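Local coordinates for Lin1840 protein (Listeria innocua serovar 6a, PDB 4ZOC), which probably hydrolyses terminal, non-reducing beta-D-glucosyl residues with release of beta-D-glucose, as a family 3 glycoside hydrolase involved in beta-1,2-glucan metabolism, at residues A[458-463]-A[491-496]; A[640-645]-A[674-679]. The protein carries 2 engineered substitutions. All blocks are in the same frame, centred on the assembly; numbering follows the deposited sequence.

Interaction 1 (A[458-463]-A[491-496])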
loop_
_atom_site.group_PDB
_atom_site.type_symbol
_atom_site.label_atom_id
_atom_site.label_comp_id
_atom_site.label_asym_id
_atom_site.label_seq_id
_atom_site.Cartn_x
_atom_site.Cartn_y
_atom_site.Cartn_z
ATOM N N ASP A 458 -18.020 0.149 -42.429
ATOM C CA ASP A 458 -18.191 -1.261 -42.101
ATOM C C ASP A 458 -17.628 -1.695 -40.731
ATOM O O ASP A 458 -18.114 -2.666 -40.165
ATOM C CB ASP A 458 -17.545 -2.125 -43.165
ATOM C CG ASP A 458 -18.288 -2.031 -44.516
ATOM O OD1 ASP A 458 -19.502 -1.721 -44.536
ATOM O OD2 ASP A 458 -17.624 -2.157 -45.529
ATOM N N VAL A 459 -16.549 -1.057 -40.290
ATOM C CA VAL A 459 -15.907 -1.355 -38.983
ATOM C C VAL A 459 -15.585 -0.017 -38.332
ATOM O O VAL A 459 -15.433 1.057 -39.011
ATOM C CB VAL A 459 -14.603 -2.163 -39.128
ATOM C CG1 VAL A 459 -14.862 -3.482 -39.841
ATOM C CG2 VAL A 459 -13.603 -1.372 -39.908
ATOM N N VAL A 460 -15.471 -0.040 -37.005
ATOM C CA VAL A 460 -15.255 1.154 -36.259
ATOM C C VAL A 460 -13.930 1.003 -35.591
ATOM O O VAL A 460 -13.642 -0.023 -34.996
ATOM C CB VAL A 460 -16.303 1.354 -35.186
ATOM C CG1 VAL A 460 -16.119 2.651 -34.413
ATOM C CG2 VAL A 460 -17.724 1.240 -35.771
ATOM N N VAL A 461 -13.089 1.993 -35.788
ATOM C CA VAL A 461 -11.868 2.129 -35.021
ATOM C C VAL A 461 -12.206 3.251 -33.999
ATOM O O VAL A 461 -12.302 4.471 -34.373
ATOM C CB VAL A 461 -10.638 2.526 -35.902
ATOM C CG1 VAL A 461 -9.423 2.829 -34.991
ATOM C CG2 VAL A 461 -10.206 1.506 -36.890
ATOM N N LEU A 462 -12.308 2.872 -32.706
ATOM C CA LEU A 462 -12.754 3.737 -31.639
ATOM C C LEU A 462 -11.459 4.107 -30.932
ATOM O O LEU A 462 -10.840 3.283 -30.261
ATOM C CB LEU A 462 -13.675 2.991 -30.706
ATOM C CG LEU A 462 -14.130 3.764 -29.472
ATOM C CD1 LEU A 462 -14.727 5.155 -29.760
ATOM C CD2 LEU A 462 -15.199 2.979 -28.694
ATOM N N ALA A 463 -11.027 5.329 -31.121
ATOM C CA ALA A 463 -9.730 5.772 -30.601
ATOM C C ALA A 463 -9.934 6.547 -29.322
ATOM O O ALA A 463 -10.421 7.742 -29.323
ATOM C CB ALA A 463 -8.981 6.605 -31.682
ATOM N N LYS A 491 -19.746 2.296 -25.037
ATOM C CA LYS A 491 -21.085 1.725 -24.816
ATOM C C LYS A 491 -22.018 2.115 -25.952
ATOM O O LYS A 491 -22.617 1.229 -26.566
ATOM C CB LYS A 491 -21.652 2.160 -23.471
ATOM C CG LYS A 491 -22.970 1.498 -23.020
ATOM C CD LYS A 491 -23.329 1.917 -21.589
ATOM C CE LYS A 491 -23.793 3.373 -21.511
ATOM N NZ LYS A 491 -24.507 3.621 -20.219
ATOM N N PHE A 492 -22.076 3.403 -26.273
ATOM C CA PHE A 492 -22.816 3.859 -27.455
ATOM C C PHE A 492 -22.438 3.211 -28.774
ATOM O O PHE A 492 -23.310 2.737 -29.446
ATOM C CB PHE A 492 -22.780 5.376 -27.552
ATOM C CG PHE A 492 -23.524 5.906 -28.722
ATOM C CD1 PHE A 492 -24.921 5.944 -28.717
ATOM C CD2 PHE A 492 -22.846 6.421 -29.794
ATOM C CE1 PHE A 492 -25.614 6.450 -29.829
ATOM C CE2 PHE A 492 -23.537 6.910 -30.895
ATOM C CZ PHE A 492 -24.933 6.960 -30.896
ATOM N N VAL A 493 -21.146 3.148 -29.128
ATOM C CA VAL A 493 -20.684 2.579 -30.379
ATOM C C VAL A 493 -21.055 1.099 -30.454
ATOM O O VAL A 493 -21.413 0.606 -31.537
ATOM C CB VAL A 493 -19.143 2.834 -30.544
ATOM C CG1 VAL A 493 -18.589 1.990 -31.619
ATOM C CG2 VAL A 493 -18.939 4.315 -30.845
ATOM N N GLN A 494 -21.050 0.402 -29.309
ATOM C CA GLN A 494 -21.375 -1.032 -29.292
ATOM C C GLN A 494 -22.823 -1.230 -29.767
ATOM O O GLN A 494 -23.169 -2.229 -30.377
ATOM C CB GLN A 494 -21.226 -1.536 -27.883
ATOM C CG GLN A 494 -21.274 -3.038 -27.817
ATOM C CD GLN A 494 -22.642 -3.593 -27.794
ATOM O OE1 GLN A 494 -23.568 -2.951 -27.299
ATOM N NE2 GLN A 494 -22.808 -4.840 -28.371
ATOM N N THR A 495 -23.652 -0.281 -29.481
ATOM C CA THR A 495 -25.070 -0.380 -29.867
ATOM C C THR A 495 -25.305 -0.310 -31.372
ATOM O O THR A 495 -26.358 -0.681 -31.825
ATOM C CB THR A 495 -25.995 0.634 -29.199
ATOM O OG1 THR A 495 -25.865 1.962 -29.741
ATOM C CG2 THR A 495 -25.890 0.605 -27.676
ATOM N N LEU A 496 -24.333 0.126 -32.129
ATOM C CA LEU A 496 -24.547 0.466 -33.545
ATOM C C LEU A 496 -24.395 -0.771 -34.426
ATOM O O LEU A 496 -24.584 -0.711 -35.595
ATOM C CB LEU A 496 -23.629 1.641 -33.992
ATOM C CG LEU A 496 -23.744 2.861 -33.131
ATOM C CD1 LEU A 496 -22.770 3.946 -33.581
ATOM C CD2 LEU A 496 -25.156 3.458 -33.044
#
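Val460 and Leu462 meet Val493 in a small, wholly apolar helix-on-sheet contact inside the beta-alpha-beta unit made by strand 459-465, helix 484-494 and strand 500-505, in the family 3 C-terminal domain. The strand gives two residues to the helix, two positions apart and so on the same side of the sheet, and the helix answers with one. The branch of Val460 that does the touching is CG1, which lies 3.8 Å from CG1 of Val493. Both methyls stand anti to their own backbone N (chi1 -178° in Val460, 166° in Val493), and this turns each of them into the gap between strand and helix, where the two side chains meet at a slant. Leu462 approaches with one end of its fork: CD2 comes within 4.4 Å of Val493 CB, a looser touch on the root of the side chain. The backbones stay well apart, CA of Leu462 and CA of Val493 being separated by 8.1 Å, and no hydrogen bond links the two segments. Val493 also rests on Val500 of the next strand and on Val450 of helix 444-456, while Val460 reaches Val454 of that same helix; Val461, facing the other way, packs on Val501 and Thr503. Next to the contact, Thr495 OG1 bonds to the carbonyl O of Phe492 at 2.7 Å, in the plane of that carbonyl, and Leu496 N to Val493 O at 3.0 Å. All three touching residues are buried, and with only branched aliphatic carbon at the interface, the attraction between helix and strand here rests on dispersion and exclusion of water, with no polar bond to fix their angle.

Interaction 2 (A[640-645]-A[674-679]); sequences EVIQVY and KTVTFE
Ile642 and Val644 of strand 640-645 face Val676 and Phe678 of strand 674-679, and every contact between them is apolar. The tightest is methyl to methyl: Ile642 CD1 lies 3.5 Å from Val676 CG2, closer than carbon atoms usually approach. Ile642 extends CD1 from CG1, which is anti to its carbonyl carbon (chi1 -58°). Its other branch, CG2, is 3.8 Å from Phe678 CE2 and approaches the ring obliquely. Over one face of the Phe678 ring lies Val644 CG2 in a CH-pi interaction, 4.1 Å from the centroid, 26° off the normal and displaced toward the CD2-CE2 rim. Phe678 thus takes a methyl from each of two residues on the facing strand, while its side chain also rests on Ala662.

Within strand 640-645, three side-chain hydrogen bonds are made by residues that do not touch 674-679. Glu640 OE2 accepts Val641 N at 2.8 Å through its anti lone pair and also forms a salt bridge with Lys549. Gln643 is held at both ends of its amide: NE2 donates to Val641 O at 3.2 Å, from above the carbonyl plane, and OE1 takes the hydroxyl of Tyr645 at 2.6 Å, in the plane of the amide carbonyl. Together these bonds should fix the rotation of the Gln643 amide.

No hydrogen bond joins the two strands, which belong to different sheets. Their short axes come within 9.7 Å and run in similar directions, 29° apart, with aliphatic and aromatic side chains filling the space between. Two beta layers meeting face to face across a hydrophobic core are characteristic of the beta sandwich of a fibronectin type III-like domain.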
loop_
_atom_site.group_PDB
_atom_site.type_symbol
_atom_site.label_atom_id
_atom_site.label_comp_id
_atom_site.label_asym_id
_atom_site.label_seq_id
_atom_site.Cartn_x
_atom_site.Cartn_y
_atom_site.Cartn_z
ATOM N N GLU A 640 7.076 -13.943 -31.008
ATOM C CA GLU A 640 6.571 -14.416 -29.745
ATOM C C GLU A 640 7.644 -14.114 -28.701
ATOM O O GLU A 640 8.861 -14.108 -28.992
ATOM C CB GLU A 640 6.343 -15.950 -29.812
ATOM C CG GLU A 640 5.783 -16.589 -28.536
ATOM C CD GLU A 640 4.462 -15.965 -28.079
ATOM O OE1 GLU A 640 3.348 -16.496 -28.307
ATOM O OE2 GLU A 640 4.546 -14.867 -27.472
ATOM N N VAL A 641 7.217 -13.874 -27.468
ATOM C CA VAL A 641 8.157 -13.616 -26.331
ATOM C C VAL A 641 8.159 -14.834 -25.464
ATOM O O VAL A 641 7.226 -15.062 -24.676
ATOM C CB VAL A 641 7.822 -12.304 -25.530
ATOM C CG1 VAL A 641 8.825 -12.079 -24.379
ATOM C CG2 VAL A 641 7.843 -11.139 -26.451
ATOM N N ILE A 642 9.253 -15.617 -25.581
ATOM C CA ILE A 642 9.453 -16.786 -24.690
ATOM C C ILE A 642 9.911 -16.219 -23.342
ATOM O O ILE A 642 10.815 -15.386 -23.312
ATOM C CB ILE A 642 10.500 -17.754 -25.207
ATOM C CG1 ILE A 642 10.096 -18.249 -26.612
ATOM C CG2 ILE A 642 10.760 -18.821 -24.179
ATOM C CD1 ILE A 642 11.158 -19.035 -27.406
ATOM N N GLN A 643 9.244 -16.631 -22.267
ATOM C CA GLN A 643 9.520 -16.205 -20.884
ATOM C C GLN A 643 9.868 -17.403 -20.030
ATOM O O GLN A 643 9.163 -18.417 -20.095
ATOM C CB GLN A 643 8.302 -15.479 -20.282
ATOM C CG GLN A 643 7.903 -14.274 -21.125
ATOM C CD GLN A 643 6.486 -13.863 -21.015
ATOM O OE1 GLN A 643 5.912 -13.786 -19.932
ATOM N NE2 GLN A 643 5.915 -13.540 -22.126
ATOM N N VAL A 644 10.889 -17.237 -19.193
ATOM C CA VAL A 644 11.256 -18.278 -18.207
ATOM C C VAL A 644 11.194 -17.688 -16.815
ATOM O O VAL A 644 11.864 -16.687 -16.513
ATOM C CB VAL A 644 12.645 -18.859 -18.487
ATOM C CG1 VAL A 644 12.974 -19.945 -17.493
ATOM C CG2 VAL A 644 12.753 -19.323 -19.928
ATOM N N TYR A 645 10.423 -18.381 -15.960
ATOM C CA TYR A 645 10.252 -18.046 -14.581
ATOM C C TYR A 645 10.791 -19.128 -13.639
ATOM O O TYR A 645 10.799 -20.349 -13.941
ATOM C CB TYR A 645 8.762 -17.804 -14.309
ATOM C CG TYR A 645 8.088 -16.727 -15.119
ATOM C CD1 TYR A 645 7.583 -17.006 -16.363
ATOM C CD2 TYR A 645 7.855 -15.481 -14.575
ATOM C CE1 TYR A 645 6.922 -16.045 -17.121
ATOM C CE2 TYR A 645 7.259 -14.463 -15.328
ATOM C CZ TYR A 645 6.790 -14.753 -16.573
ATOM O OH TYR A 645 6.172 -13.815 -17.321
ATOM N N LYS A 674 12.678 -22.397 -34.552
ATOM C CA LYS A 674 13.943 -21.972 -33.990
ATOM C C LYS A 674 14.144 -22.537 -32.611
ATOM O O LYS A 674 13.204 -22.862 -31.945
ATOM C CB LYS A 674 14.058 -20.471 -33.921
ATOM C CG LYS A 674 14.191 -19.770 -35.273
ATOM C CD LYS A 674 14.368 -18.265 -35.048
ATOM C CE LYS A 674 14.603 -17.573 -36.355
ATOM N NZ LYS A 674 14.578 -16.103 -36.196
ATOM N N THR A 675 15.399 -22.650 -32.197
ATOM C CA THR A 675 15.750 -23.146 -30.872
ATOM C C THR A 675 16.521 -22.046 -30.157
ATOM O O THR A 675 17.449 -21.448 -30.747
ATOM C CB THR A 675 16.573 -24.437 -30.976
ATOM O OG1 THR A 675 15.723 -25.442 -31.534
ATOM C CG2 THR A 675 17.004 -24.906 -29.647
ATOM N N VAL A 676 16.126 -21.736 -28.914
ATOM C CA VAL A 676 16.824 -20.676 -28.173
ATOM C C VAL A 676 17.193 -21.292 -26.870
ATOM O O VAL A 676 16.530 -22.229 -26.375
ATOM C CB VAL A 676 16.039 -19.315 -28.024
ATOM C CG1 VAL A 676 16.215 -18.420 -29.231
ATOM C CG2 VAL A 676 14.576 -19.511 -27.809
ATOM N N THR A 677 18.293 -20.832 -26.330
ATOM C CA THR A 677 18.784 -21.411 -25.085
ATOM C C THR A 677 18.917 -20.324 -24.071
ATOM O O THR A 677 19.251 -19.197 -24.395
ATOM C CB THR A 677 20.136 -22.146 -25.248
ATOM O OG1 THR A 677 21.090 -21.217 -25.793
ATOM C CG2 THR A 677 19.987 -23.257 -26.179
ATOM N N PHE A 678 18.601 -20.636 -22.834
ATOM C CA PHE A 678 18.754 -19.638 -21.745
ATOM C C PHE A 678 19.655 -20.224 -20.672
ATOM O O PHE A 678 19.590 -21.393 -20.416
ATOM C CB PHE A 678 17.397 -19.299 -21.110
ATOM C CG PHE A 678 16.364 -18.796 -22.043
ATOM C CD1 PHE A 678 16.336 -17.456 -22.419
ATOM C CD2 PHE A 678 15.418 -19.645 -22.569
ATOM C CE1 PHE A 678 15.347 -17.011 -23.255
ATOM C CE2 PHE A 678 14.430 -19.200 -23.396
ATOM C CZ PHE A 678 14.403 -17.882 -23.749
ATOM N N GLU A 679 20.498 -19.432 -20.037
ATOM C CA GLU A 679 21.285 -19.883 -18.861
ATOM C C GLU A 679 20.718 -19.207 -17.631
ATOM O O GLU A 679 20.718 -17.972 -17.527
ATOM C CB GLU A 679 22.765 -19.508 -19.024
ATOM C CG GLU A 679 23.625 -20.007 -17.861
ATOM C CD GLU A 679 25.066 -19.642 -17.944
ATOM O OE1 GLU A 679 25.798 -20.124 -17.088
ATOM O OE2 GLU A 679 25.474 -18.877 -18.839
#

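How the interactions relate
Following the chain from the N terminus, interaction 1 comes first: 27 residues, including the start of helix 484-494, separate 458-463 from 491-496, and the contact closes this loop within the C-terminal domain of family 3. Only later does interaction 2 open, where 28 residues, half of them in strands, separate 640-645 from 674-679 in the fibronectin type III-like domain. The two loops are therefore in series, neither nested nor crossed. The centres of interactions 1 and 2 lie about 38 Å apart. Their nearest atoms are about 24 Å apart, without touching. One joins a helix to a mixed sheet, the other two sheets of a sandwich, so each ties together its own domain.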